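Local coordinates for protein alternansucrase (Leuconostoc mesenteroides, PDB 6HVG) that belongs to glycoside hydrolase family 70, pairing a calcium-binding TIM-barrel-type catalytic region with choline-binding and cell-wall-binding type repeats, at residues Glu794-Lys800 and Ser995-Leu999; Gly337-Tyr341 and Phe363-Ala369; Gln222-Ser226 and Tyr237-Gly242; Ile618-Asp624 and Ser656-Asn662. All coordinates share one frame; numbering follows the deposited sequence.

Contact 1 of 4, residues Glu794-Lys800 and Ser995-Leu999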
loop_
_atom_site.group_PDB
_atom_site.type_symbol
_atom_site.label_atom_id
_atom_site.label_comp_id
_atom_site.label_asym_id
_atom_site.label_seq_id
_atom_site.Cartn_x
_atom_site.Cartn_y
_atom_site.Cartn_z
ATOM N N GLU A 794 -25.307 -10.422 2.137
ATOM C CA GLU A 794 -26.647 -10.876 2.481
ATOM C C GLU A 794 -26.835 -12.375 2.347
ATOM O O GLU A 794 -27.966 -12.860 2.346
ATOM C CB GLU A 794 -27.668 -10.159 1.597
ATOM C CG GLU A 794 -27.567 -8.650 1.713
ATOM C CD GLU A 794 -28.706 -7.895 1.070
ATOM O OE1 GLU A 794 -29.672 -8.531 0.583
ATOM O OE2 GLU A 794 -28.606 -6.648 1.070
ATOM N N ASN A 795 -25.735 -13.115 2.256
ATOM C CA ASN A 795 -25.801 -14.527 1.924
ATOM C C ASN A 795 -26.541 -15.322 3.017
ATOM O O ASN A 795 -26.126 -15.302 4.167
ATOM C CB ASN A 795 -24.375 -15.078 1.721
ATOM C CG ASN A 795 -24.368 -16.429 1.020
ATOM O OD1 ASN A 795 -25.085 -17.332 1.434
ATOM N ND2 ASN A 795 -23.551 -16.588 -0.010
ATOM N N PRO A 796 -27.650 -16.006 2.669
ATOM C CA PRO A 796 -28.373 -16.809 3.689
ATOM C C PRO A 796 -27.563 -17.992 4.244
ATOM O O PRO A 796 -27.799 -18.436 5.364
ATOM C CB PRO A 796 -29.630 -17.308 2.963
ATOM C CG PRO A 796 -29.491 -16.905 1.545
ATOM C CD PRO A 796 -28.283 -16.060 1.340
ATOM N N SER A 797 -26.611 -18.497 3.476
ATOM C CA SER A 797 -25.697 -19.521 3.986
ATOM C C SER A 797 -25.112 -19.127 5.320
ATOM O O SER A 797 -24.929 -19.957 6.193
ATOM C CB SER A 797 -24.559 -19.759 2.999
ATOM O OG SER A 797 -23.552 -18.767 3.098
ATOM N N GLY A 798 -24.785 -17.848 5.449
ATOM C CA GLY A 798 -24.202 -17.299 6.662
ATOM C C GLY A 798 -22.701 -17.127 6.577
ATOM O O GLY A 798 -22.083 -16.620 7.514
ATOM N N PHE A 799 -22.114 -17.575 5.473
ATOM C CA PHE A 799 -20.677 -17.465 5.261
ATOM C C PHE A 799 -20.452 -16.157 4.527
ATOM O O PHE A 799 -21.275 -15.745 3.688
ATOM C CB PHE A 799 -20.162 -18.669 4.454
ATOM C CG PHE A 799 -18.708 -18.573 4.029
ATOM C CD1 PHE A 799 -18.359 -18.176 2.732
ATOM C CD2 PHE A 799 -17.690 -18.926 4.903
ATOM C CE1 PHE A 799 -17.022 -18.101 2.344
ATOM C CE2 PHE A 799 -16.346 -18.858 4.515
ATOM C CZ PHE A 799 -16.011 -18.432 3.239
ATOM N N LYS A 800 -19.341 -15.509 4.853
ATOM C CA LYS A 800 -18.971 -14.259 4.219
ATOM C C LYS A 800 -17.532 -14.330 3.761
ATOM O O LYS A 800 -16.625 -14.627 4.552
ATOM C CB LYS A 800 -19.173 -13.082 5.180
ATOM C CG LYS A 800 -20.637 -12.710 5.383
ATOM C CD LYS A 800 -20.885 -11.992 6.712
ATOM C CE LYS A 800 -22.334 -12.107 7.196
ATOM N NZ LYS A 800 -23.348 -12.121 6.093
ATOM N N SER A 995 -26.483 -19.722 16.393
ATOM C CA SER A 995 -27.139 -19.802 15.088
ATOM C C SER A 995 -26.177 -19.385 13.973
ATOM O O SER A 995 -25.137 -18.766 14.232
ATOM C CB SER A 995 -28.387 -18.900 15.065
ATOM O OG SER A 995 -29.347 -19.271 16.060
ATOM N N LEU A 996 -26.535 -19.712 12.732
ATOM C CA LEU A 996 -25.750 -19.306 11.574
ATOM C C LEU A 996 -26.685 -18.832 10.476
ATOM O O LEU A 996 -27.473 -19.608 9.970
ATOM C CB LEU A 996 -24.857 -20.467 11.103
ATOM C CG LEU A 996 -23.587 -20.132 10.288
ATOM C CD1 LEU A 996 -22.436 -21.070 10.631
ATOM C CD2 LEU A 996 -23.834 -20.186 8.789
ATOM N N ASN A 997 -26.596 -17.549 10.132
ATOM C CA ASN A 997 -27.357 -16.948 9.023
ATOM C C ASN A 997 -26.704 -15.613 8.617
ATOM O O ASN A 997 -25.668 -15.259 9.163
ATOM C CB ASN A 997 -28.826 -16.755 9.422
ATOM C CG ASN A 997 -28.983 -15.948 10.706
ATOM O OD1 ASN A 997 -28.600 -14.777 10.766
ATOM N ND2 ASN A 997 -29.539 -16.571 11.745
ATOM N N ALA A 998 -27.295 -14.887 7.670
ATOM C CA ALA A 998 -26.723 -13.627 7.200
ATOM C C ALA A 998 -26.476 -12.592 8.318
ATOM O O ALA A 998 -25.506 -11.835 8.255
ATOM C CB ALA A 998 -27.597 -13.013 6.114
ATOM N N LEU A 999 -27.340 -12.559 9.329
ATOM C CA LEU A 999 -27.255 -11.542 10.394
ATOM C C LEU A 999 -26.349 -11.940 11.583
ATOM O O LEU A 999 -25.890 -11.063 12.331
ATOM C CB LEU A 999 -28.659 -11.187 10.904
ATOM C CG LEU A 999 -29.612 -10.588 9.864
ATOM C CD1 LEU A 999 -31.059 -10.713 10.305
ATOM C CD2 LEU A 999 -29.277 -9.136 9.566
#
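Gly798 and Asn997 bring their backbones to 4.0 Å, CA to CA, where two parts of the family 70 region meet, the loop leaving helix 779-793 and the short strand 995-997. Two small side-chain turns shape that loop. Asn795 OD1 accepts from Ser797 N, making an Asx turn, and Ser797 OG accepts from Phe799 N on a nearly straight bond (170°), making an ST turn. The Ser797 hydroxyl also donates to Asn795 OD1, arriving from above the amide's carbonyl plane. In the other segment a second Asx turn, Asn997 OD1 to Leu999 N, turns the chain at Asn997-Leu999. Having no side chain, Gly798 can lie close enough for a CA-H...O contact, its CA 3.5 Å from Asn997 O. Ala998 gives up the most surface here: its methyl CB packs 3.3 Å from Asn795 O and also reaches Glu794 O, while Ile842 touches it from outside the pair. Lys800 makes the polar link. Its chain bends at chi4, and NZ donates to Gln793 O, the stronger partner, at the end of helix 779-793; the same NZ meets Ala998 O at 3.1 Å, in the carbonyl plane and on a lone pair.

Contact 2 of 4, residues Gly337-Tyr341 and Phe363-Ala369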
loop_
_atom_site.group_PDB
_atom_site.type_symbol
_atom_site.label_atom_id
_atom_site.label_comp_id
_atom_site.label_asym_id
_atom_site.label_seq_id
_atom_site.Cartn_x
_atom_site.Cartn_y
_atom_site.Cartn_z
ATOM N N GLY A 337 46.411 -21.986 -26.929
ATOM C CA GLY A 337 46.935 -20.629 -27.076
ATOM C C GLY A 337 46.359 -19.598 -26.124
ATOM O O GLY A 337 46.665 -18.419 -26.244
ATOM N N LYS A 338 45.550 -20.044 -25.162
ATOM C CA LYS A 338 44.860 -19.164 -24.226
ATOM C C LYS A 338 45.039 -19.656 -22.802
ATOM O O LYS A 338 45.179 -20.862 -22.571
ATOM C CB LYS A 338 43.377 -19.098 -24.562
ATOM C CG LYS A 338 43.041 -18.254 -25.774
ATOM C CD LYS A 338 41.895 -18.875 -26.549
ATOM C CE LYS A 338 41.405 -17.978 -27.654
ATOM N NZ LYS A 338 40.547 -16.915 -27.069
ATOM N N THR A 339 45.036 -18.709 -21.865
ATOM C CA THR A 339 45.335 -18.979 -20.467
ATOM C C THR A 339 44.096 -18.772 -19.595
ATOM O O THR A 339 43.425 -17.748 -19.648
ATOM C CB THR A 339 46.493 -18.095 -19.972
ATOM O OG1 THR A 339 47.619 -18.288 -20.835
ATOM C CG2 THR A 339 46.895 -18.453 -18.548
ATOM N N TYR A 340 43.800 -19.795 -18.804
ATOM C CA TYR A 340 42.650 -19.823 -17.927
ATOM C C TYR A 340 43.142 -20.032 -16.506
ATOM O O TYR A 340 44.215 -20.604 -16.319
ATOM C CB TYR A 340 41.752 -20.999 -18.340
ATOM C CG TYR A 340 41.289 -20.959 -19.770
ATOM C CD1 TYR A 340 40.135 -20.267 -20.119
ATOM C CD2 TYR A 340 41.981 -21.629 -20.759
ATOM C CE1 TYR A 340 39.689 -20.237 -21.429
ATOM C CE2 TYR A 340 41.538 -21.629 -22.075
ATOM C CZ TYR A 340 40.393 -20.935 -22.405
ATOM O OH TYR A 340 39.957 -20.891 -23.694
ATOM N N TYR A 341 42.368 -19.569 -15.531
ATOM C CA TYR A 341 42.721 -19.757 -14.149
ATOM C C TYR A 341 41.710 -20.656 -13.469
ATOM O O TYR A 341 40.545 -20.329 -13.399
ATOM C CB TYR A 341 42.843 -18.420 -13.420
ATOM C CG TYR A 341 42.868 -18.563 -11.906
ATOM C CD1 TYR A 341 43.867 -19.288 -11.285
ATOM C CD2 TYR A 341 41.885 -17.974 -11.115
ATOM C CE1 TYR A 341 43.899 -19.414 -9.910
ATOM C CE2 TYR A 341 41.887 -18.106 -9.750
ATOM C CZ TYR A 341 42.899 -18.824 -9.143
ATOM O OH TYR A 341 42.894 -18.936 -7.765
ATOM N N PHE A 363 40.621 -12.319 -16.360
ATOM C CA PHE A 363 39.993 -13.485 -16.980
ATOM C C PHE A 363 38.533 -13.231 -17.411
ATOM O O PHE A 363 37.670 -12.880 -16.611
ATOM C CB PHE A 363 40.127 -14.684 -16.061
ATOM C CG PHE A 363 41.541 -15.044 -15.787
ATOM C CD1 PHE A 363 42.225 -15.845 -16.664
ATOM C CD2 PHE A 363 42.199 -14.549 -14.679
ATOM C CE1 PHE A 363 43.544 -16.169 -16.443
ATOM C CE2 PHE A 363 43.515 -14.866 -14.439
ATOM C CZ PHE A 363 44.195 -15.681 -15.322
ATOM N N ASP A 364 38.321 -13.391 -18.711
ATOM C CA ASP A 364 37.096 -13.061 -19.438
ATOM C C ASP A 364 35.820 -13.461 -18.715
ATOM O O ASP A 364 35.765 -14.529 -18.118
ATOM C CB ASP A 364 37.148 -13.822 -20.779
ATOM C CG ASP A 364 36.496 -13.089 -21.900
ATOM O OD1 ASP A 364 35.383 -12.529 -21.714
ATOM O OD2 ASP A 364 37.105 -13.084 -22.982
ATOM N N ALA A 365 34.781 -12.633 -18.813
ATOM C CA ALA A 365 33.444 -13.008 -18.339
ATOM C C ALA A 365 32.802 -14.111 -19.202
ATOM O O ALA A 365 32.060 -14.951 -18.685
ATOM C CB ALA A 365 32.543 -11.789 -18.299
ATOM N N ASP A 366 33.099 -14.109 -20.504
ATOM C CA ASP A 366 32.519 -15.074 -21.464
ATOM C C ASP A 366 33.068 -16.481 -21.273
ATOM O O ASP A 366 32.330 -17.382 -20.932
ATOM C CB ASP A 366 32.791 -14.652 -22.923
ATOM C CG ASP A 366 32.051 -13.379 -23.328
ATOM O OD1 ASP A 366 31.329 -12.796 -22.482
ATOM O OD2 ASP A 366 32.221 -12.955 -24.498
ATOM N N THR A 367 34.364 -16.651 -21.489
ATOM C CA THR A 367 34.986 -17.976 -21.489
ATOM C C THR A 367 36.083 -18.174 -20.444
ATOM O O THR A 367 36.645 -19.248 -20.358
ATOM C CB THR A 367 35.579 -18.315 -22.878
ATOM O OG1 THR A 367 36.597 -17.372 -23.216
ATOM C CG2 THR A 367 34.500 -18.290 -23.956
ATOM N N GLY A 368 36.401 -17.140 -19.674
ATOM C CA GLY A 368 37.496 -17.194 -18.713
ATOM C C GLY A 368 38.904 -17.040 -19.254
ATOM O O GLY A 368 39.872 -17.218 -18.509
ATOM N N ALA A 369 39.043 -16.719 -20.539
ATOM C CA ALA A 369 40.367 -16.589 -21.155
ATOM C C ALA A 369 41.074 -15.294 -20.747
ATOM O O ALA A 369 40.503 -14.216 -20.804
ATOM C CB ALA A 369 40.271 -16.689 -22.672
HETATM O O HOH W 1 39.942 -18.482 -16.229
#
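Tyr341 CB rests over one face of the Phe363 ring, a CH-pi contact 3.7 Å from the ring centroid and 16° off its normal. Thr339 O approaches the same ring at its edge, 3.6 Å from Phe363 CE1, so two residues of strand 338-342 meet one aromatic group. Phe363 reaches them because CG stands anti to its carbonyl carbon (chi1 -61°), which points the ring at the strand. Tyr340 brings the CD1/CE1 side of its ring to residues 367-369. Its CE1 lies 3.8 Å from Ala369 CB, and Thr367 O comes to the ring edge, 3.4 Å from that same CE1. No direct hydrogen bond joins the two segments; instead a water accepts from Tyr341 N at 2.7 Å and lies 2.6 Å from Gly368 O. Behind this first shell, an Asx turn (Asp366 N to Asp364 OD1) and the backbone bond from Asp364 N to Ala369 O, 3.1 Å, fold residues 364-369 into a compact loop, and Asp364 OD2 forms a salt bridge with Lys371. Both segments belong to a choline-binding repeat. Strand 338-342 pairs antiparallel with strand 333-335, Thr339 continues by a backbone bond to Gly370 in strand 370-371, and Phe363 at the end of strand 360-363 bonds to Tyr352 of strand 352-355. Leu332 touches both Tyr341 and Phe363, and Phe311 meets the Tyr340 ring edge-to-face.

Contact 3 of 4, residues Gln222-Ser226 and Tyr237-Gly242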
loop_
_atom_site.group_PDB
_atom_site.type_symbol
_atom_site.label_atom_id
_atom_site.label_comp_id
_atom_site.label_asym_id
_atom_site.label_seq_id
_atom_site.Cartn_x
_atom_site.Cartn_y
_atom_site.Cartn_z
ATOM N N GLN A 222 -8.065 -41.060 -19.857
ATOM C CA GLN A 222 -6.773 -41.681 -20.053
ATOM C C GLN A 222 -5.916 -40.755 -20.927
ATOM O O GLN A 222 -6.337 -40.332 -21.997
ATOM C CB GLN A 222 -6.886 -43.080 -20.671
ATOM C CG GLN A 222 -5.556 -43.843 -20.643
ATOM C CD GLN A 222 -5.657 -45.289 -21.062
ATOM O OE1 GLN A 222 -6.745 -45.819 -21.276
ATOM N NE2 GLN A 222 -4.503 -45.938 -21.192
ATOM N N LEU A 223 -4.721 -40.436 -20.448
ATOM C CA LEU A 223 -3.836 -39.529 -21.140
ATOM C C LEU A 223 -2.991 -40.274 -22.174
ATOM O O LEU A 223 -2.540 -41.393 -21.944
ATOM C CB LEU A 223 -2.947 -38.791 -20.133
ATOM C CG LEU A 223 -3.709 -37.768 -19.277
ATOM C CD1 LEU A 223 -2.882 -37.253 -18.114
ATOM C CD2 LEU A 223 -4.190 -36.597 -20.115
ATOM N N LYS A 224 -2.791 -39.618 -23.318
ATOM C CA LYS A 224 -1.969 -40.120 -24.418
ATOM C C LYS A 224 -0.925 -39.077 -24.765
ATOM O O LYS A 224 -1.236 -37.890 -24.833
ATOM C CB LYS A 224 -2.833 -40.380 -25.648
ATOM C CG LYS A 224 -3.173 -41.837 -25.926
ATOM C CD LYS A 224 -4.458 -42.262 -25.265
ATOM C CE LYS A 224 -4.920 -43.631 -25.745
ATOM N NZ LYS A 224 -5.414 -43.650 -27.148
ATOM N N LYS A 225 0.310 -39.520 -24.984
ATOM C CA LYS A 225 1.422 -38.603 -25.349
ATOM C C LYS A 225 1.535 -37.405 -24.402
ATOM O O LYS A 225 1.535 -36.260 -24.823
ATOM C CB LYS A 225 1.329 -38.166 -26.825
ATOM C CG LYS A 225 2.156 -39.087 -27.717
ATOM C CD LYS A 225 1.987 -38.910 -29.212
ATOM C CE LYS A 225 3.018 -39.766 -29.936
ATOM N NZ LYS A 225 2.927 -39.603 -31.402
ATOM N N SER A 226 1.633 -37.698 -23.112
ATOM C CA SER A 226 1.695 -36.681 -22.087
ATOM C C SER A 226 2.488 -37.157 -20.876
ATOM O O SER A 226 2.556 -38.332 -20.586
ATOM C CB SER A 226 0.281 -36.324 -21.662
ATOM O OG SER A 226 0.287 -35.680 -20.415
ATOM N N TYR A 237 5.904 -41.031 -18.678
ATOM C CA TYR A 237 5.441 -40.476 -19.937
ATOM C C TYR A 237 4.686 -41.531 -20.681
ATOM O O TYR A 237 5.252 -42.575 -20.996
ATOM C CB TYR A 237 6.579 -39.964 -20.802
ATOM C CG TYR A 237 6.047 -39.270 -22.045
ATOM C CD1 TYR A 237 5.550 -37.974 -21.985
ATOM C CD2 TYR A 237 5.992 -39.927 -23.263
ATOM C CE1 TYR A 237 5.050 -37.335 -23.111
ATOM C CE2 TYR A 237 5.493 -39.305 -24.391
ATOM C CZ TYR A 237 5.022 -38.014 -24.312
ATOM O OH TYR A 237 4.524 -37.399 -25.426
ATOM N N PHE A 238 3.418 -41.251 -20.967
ATOM C CA PHE A 238 2.568 -42.189 -21.687
ATOM C C PHE A 238 2.524 -41.835 -23.165
ATOM O O PHE A 238 2.369 -40.676 -23.522
ATOM C CB PHE A 238 1.178 -42.191 -21.081
ATOM C CG PHE A 238 1.177 -42.547 -19.623
ATOM C CD1 PHE A 238 1.128 -41.552 -18.649
ATOM C CD2 PHE A 238 1.273 -43.881 -19.219
ATOM C CE1 PHE A 238 1.140 -41.882 -17.302
ATOM C CE2 PHE A 238 1.298 -44.206 -17.880
ATOM C CZ PHE A 238 1.227 -43.208 -16.915
ATOM N N ASP A 239 2.652 -42.851 -24.014
ATOM C CA ASP A 239 2.775 -42.671 -25.469
ATOM C C ASP A 239 1.423 -42.595 -26.189
ATOM O O ASP A 239 0.400 -42.305 -25.562
ATOM C CB ASP A 239 3.645 -43.802 -26.061
ATOM C CG ASP A 239 3.013 -45.183 -25.926
ATOM O OD1 ASP A 239 3.763 -46.155 -25.692
ATOM O OD2 ASP A 239 1.782 -45.308 -26.046
ATOM N N GLY A 240 1.421 -42.838 -27.503
ATOM C CA GLY A 240 0.170 -42.765 -28.287
ATOM C C GLY A 240 -0.931 -43.720 -27.851
ATOM O O GLY A 240 -2.118 -43.408 -27.993
ATOM N N ASN A 241 -0.538 -44.889 -27.343
ATOM C CA ASN A 241 -1.481 -45.905 -26.876
ATOM C C ASN A 241 -1.867 -45.830 -25.392
ATOM O O ASN A 241 -2.743 -46.579 -24.928
ATOM C CB ASN A 241 -0.894 -47.251 -27.198
ATOM C CG ASN A 241 -0.676 -47.422 -28.672
ATOM O OD1 ASN A 241 0.446 -47.508 -29.146
ATOM N ND2 ASN A 241 -1.766 -47.424 -29.417
ATOM N N GLY A 242 -1.225 -44.912 -24.658
ATOM C CA GLY A 242 -1.477 -44.732 -23.228
ATOM C C GLY A 242 -0.529 -45.560 -22.381
ATOM O O GLY A 242 -0.604 -45.531 -21.162
HETATM O O HOH W 2 -2.530 -43.563 -20.002
#
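The Tyr237 ring lies obliquely against the backbone of Lys225 and Ser226, with CD1 3.3 Å from Ser226 O and the phenol oxygen beside the Lys225 carbonyl carbon. Lys225 CB and CG pass near that OH, the lysine chain running across the tyrosine at a slant, and Tyr227 adds an edge-to-face ring. Phe238 points to the other side of the hairpin; a water sits 3.8 Å above one face of its ring, toward the rim. That water joins the segments, lying 2.9 Å from Leu223 O and 3.0 Å from Gly242 O, with a weak bond from Gln222 NE2. Backbone bonds join the segments as well. Ser226 and Phe238 exchange both of theirs as an antiparallel hydrogen-bonded pair, while Lys225 N donates to Asp239 O at 2.8 Å from well above its carbonyl plane. Gly242 N reaches the same oxygen from the opposite face, closing the type I turn 239-242, and Asp239 OD2 accepts from Asn241 N at 2.7 Å as an Asx turn. Lys225 and Ser226 both face Phe238, and Lys225 has a positive phi (50°). This is a G1 beta bulge leading into the two-stranded hairpin of strands 226-229 and 235-238, consistent with the hairpin-built repeats of choline-binding type in this protein.

Contact 4 of 4, residues Ile618-Asp624 and Ser656-Asn662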
loop_
_atom_site.group_PDB
_atom_site.type_symbol
_atom_site.label_atom_id
_atom_site.label_comp_id
_atom_site.label_asym_id
_atom_site.label_seq_id
_atom_site.Cartn_x
_atom_site.Cartn_y
_atom_site.Cartn_z
ATOM N N ILE A 618 -14.511 19.037 13.930
ATOM C CA ILE A 618 -13.676 18.494 12.852
ATOM C C ILE A 618 -13.246 17.056 13.104
ATOM O O ILE A 618 -13.212 16.602 14.224
ATOM C CB ILE A 618 -12.399 19.339 12.662
ATOM C CG1 ILE A 618 -11.603 19.369 13.960
ATOM C CG2 ILE A 618 -12.743 20.760 12.215
ATOM C CD1 ILE A 618 -10.213 19.966 13.825
ATOM N N ARG A 619 -12.905 16.377 12.021
ATOM C CA ARG A 619 -12.126 15.161 12.059
ATOM C C ARG A 619 -10.757 15.498 11.477
ATOM O O ARG A 619 -10.670 16.120 10.422
ATOM C CB ARG A 619 -12.798 14.113 11.199
ATOM C CG ARG A 619 -11.971 12.856 10.949
ATOM C CD ARG A 619 -12.657 11.964 9.911
ATOM N NE ARG A 619 -11.892 10.758 9.566
ATOM C CZ ARG A 619 -10.863 10.707 8.719
ATOM N NH1 ARG A 619 -10.457 11.794 8.091
ATOM N NH2 ARG A 619 -10.238 9.551 8.510
ATOM N N VAL A 620 -9.701 15.109 12.170
ATOM C CA VAL A 620 -8.347 15.339 11.690
ATOM C C VAL A 620 -7.900 14.091 10.956
ATOM O O VAL A 620 -7.656 13.049 11.576
ATOM C CB VAL A 620 -7.376 15.674 12.853
ATOM C CG1 VAL A 620 -6.003 16.070 12.324
ATOM C CG2 VAL A 620 -7.939 16.800 13.715
ATOM N N ASP A 621 -7.815 14.202 9.632
ATOM C CA ASP A 621 -7.392 13.098 8.760
ATOM C C ASP A 621 -5.883 12.880 8.887
ATOM O O ASP A 621 -5.117 13.835 8.907
ATOM C CB ASP A 621 -7.755 13.438 7.310
ATOM C CG ASP A 621 -7.297 12.380 6.300
ATOM O OD1 ASP A 621 -7.900 11.265 6.242
ATOM O OD2 ASP A 621 -6.335 12.691 5.532
ATOM N N ALA A 622 -5.468 11.623 8.984
ATOM C CA ALA A 622 -4.073 11.210 8.805
ATOM C C ALA A 622 -3.143 11.832 9.827
ATOM O O ALA A 622 -2.114 12.403 9.477
ATOM C CB ALA A 622 -3.612 11.563 7.393
ATOM N N VAL A 623 -3.518 11.723 11.092
ATOM C CA VAL A 623 -2.787 12.360 12.184
ATOM C C VAL A 623 -1.314 11.957 12.225
ATOM O O VAL A 623 -0.438 12.794 12.423
ATOM C CB VAL A 623 -3.460 12.024 13.533
ATOM C CG1 VAL A 623 -2.606 12.441 14.733
ATOM C CG2 VAL A 623 -4.823 12.698 13.615
ATOM N N ASP A 624 -1.047 10.667 12.050
ATOM C CA ASP A 624 0.301 10.150 12.152
ATOM C C ASP A 624 1.179 10.457 10.937
ATOM O O ASP A 624 2.386 10.216 10.963
ATOM C CB ASP A 624 0.234 8.658 12.428
ATOM C CG ASP A 624 -0.360 8.335 13.815
ATOM O OD1 ASP A 624 -0.364 9.231 14.699
ATOM O OD2 ASP A 624 -0.797 7.173 14.025
ATOM N N SER A 656 -15.247 16.803 18.215
ATOM C CA SER A 656 -14.121 16.679 17.276
ATOM C C SER A 656 -13.354 15.374 17.480
ATOM O O SER A 656 -13.060 14.993 18.621
ATOM C CB SER A 656 -13.137 17.842 17.463
ATOM O OG SER A 656 -13.705 19.048 17.003
ATOM N N ILE A 657 -13.011 14.701 16.381
ATOM C CA ILE A 657 -12.366 13.392 16.444
ATOM C C ILE A 657 -11.043 13.391 15.693
ATOM O O ILE A 657 -10.804 14.231 14.820
ATOM C CB ILE A 657 -13.289 12.262 15.917
ATOM C CG1 ILE A 657 -13.570 12.431 14.419
ATOM C CG2 ILE A 657 -14.574 12.239 16.727
ATOM C CD1 ILE A 657 -14.499 11.372 13.832
ATOM N N LEU A 658 -10.181 12.448 16.052
ATOM C CA LEU A 658 -8.883 12.250 15.414
ATOM C C LEU A 658 -8.855 10.883 14.746
ATOM O O LEU A 658 -9.283 9.896 15.338
ATOM C CB LEU A 658 -7.769 12.237 16.457
ATOM C CG LEU A 658 -7.507 13.490 17.259
ATOM C CD1 LEU A 658 -6.581 13.179 18.412
ATOM C CD2 LEU A 658 -6.954 14.593 16.354
ATOM N N GLU A 659 -8.312 10.814 13.531
ATOM C CA GLU A 659 -7.865 9.556 12.917
ATOM C C GLU A 659 -6.420 9.345 13.369
ATOM O O GLU A 659 -5.498 9.813 12.707
ATOM C CB GLU A 659 -7.923 9.630 11.401
ATOM C CG GLU A 659 -7.793 8.287 10.682
ATOM C CD GLU A 659 -7.151 8.363 9.280
ATOM O OE1 GLU A 659 -6.957 9.457 8.718
ATOM O OE2 GLU A 659 -6.817 7.301 8.715
ATOM N N ASP A 660 -6.246 8.677 14.523
ATOM C CA ASP A 660 -4.947 8.505 15.164
ATOM C C ASP A 660 -4.651 7.024 15.433
ATOM O O ASP A 660 -4.962 6.513 16.491
ATOM C CB ASP A 660 -4.885 9.322 16.449
ATOM C CG ASP A 660 -5.867 8.840 17.522
ATOM O OD1 ASP A 660 -6.976 8.342 17.166
ATOM O OD2 ASP A 660 -5.526 8.980 18.732
ATOM N N TRP A 661 -4.030 6.354 14.464
ATOM C CA TRP A 661 -3.928 4.904 14.479
ATOM C C TRP A 661 -2.875 4.345 15.443
ATOM O O TRP A 661 -3.040 3.232 15.924
ATOM C CB TRP A 661 -3.658 4.372 13.080
ATOM C CG TRP A 661 -4.754 4.529 12.116
ATOM C CD1 TRP A 661 -4.819 5.418 11.097
ATOM C CD2 TRP A 661 -5.963 3.766 12.057
ATOM N NE1 TRP A 661 -5.999 5.262 10.389
ATOM C CE2 TRP A 661 -6.717 4.250 10.961
ATOM C CE3 TRP A 661 -6.486 2.721 12.819
ATOM C CZ2 TRP A 661 -7.958 3.730 10.621
ATOM C CZ3 TRP A 661 -7.712 2.200 12.463
ATOM C CH2 TRP A 661 -8.433 2.705 11.381
ATOM N N ASN A 662 -1.817 5.101 15.747
ATOM C CA ASN A 662 -0.743 4.566 16.591
ATOM C C ASN A 662 -1.257 4.205 17.971
ATOM O O ASN A 662 -2.008 4.954 18.570
ATOM C CB ASN A 662 0.419 5.548 16.742
ATOM C CG ASN A 662 1.652 4.898 17.359
ATOM O OD1 ASN A 662 1.705 4.635 18.558
ATOM N ND2 ASN A 662 2.652 4.653 16.543
#
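Glu659 OE1 is gripped by two groups: Ala622 N donates to it at 2.6 Å, from above the carboxylate plane, and Arg619 NH2 makes a salt bridge at 3.3 Å. Arg619 is extended from CG to NE, with CG anti to the backbone N (chi1 170°), and this extended chain brings the guanidinium across Glu659, whose CB lies over one face. The guanidinium edge serves Asp621: NH1 donates to OD1 in the guanidinium plane, using the carboxylate's anti lone pair, and NH1 has a stronger ionic partner in Asp1155. Asp621 OD1 and Glu659 OE1 lie 3.2 Å apart, both near Arg619. Trp661 NE1 holds the other oxygen, Glu659 OE2, at 2.8 Å, so each oxygen of the carboxylate has a partner. Beneath these groups runs a parallel ladder, Ile657 N to Ile618 O, Val620 N to Ile657 O and Glu659 N to Val620 O, with Val623 N to Glu659 O prolonging it past the strands. Val620 CG2 and Leu658 CD2 pack side by side at 3.6 Å. Farther on, Asp624 OD2 accepts from Asn662 N at 2.9 Å, and Asn662 OD1 takes Lys664 N ahead of helix 665-671. The calcium ion lies about 7 Å from the Ala622 side chain, and Asn625, just after Asp624, is one of its ligands. These are neighbouring strands of the TIM-type barrel: helix 629-642 packs on Val620 and Leu658, strand 1151-1156 flanks 617-620, and Leu677, just before strand 678-679, bonds to Ser656 and Leu658.

How the contacts relate
From the N terminus, contact 3 comes first and closes a short hairpin; contact 2 follows, closing a 21-residue excursion within a choline-binding repeat. Contact 4 then joins neighbouring parallel barrel strands across a largely helical connection, and contact 1 makes the longest closure, bringing a loop after a helix together with a strand 195 residues later. The four lie in series: none nests inside another and none crosses. Contacts 4 and 1 share the family 70 region, with centres 34 Å apart, one in its barrel and one farther out. Contact 2 lies on the opposite side of the chain's centre from both, and its centre is 47 Å from that of contact 3.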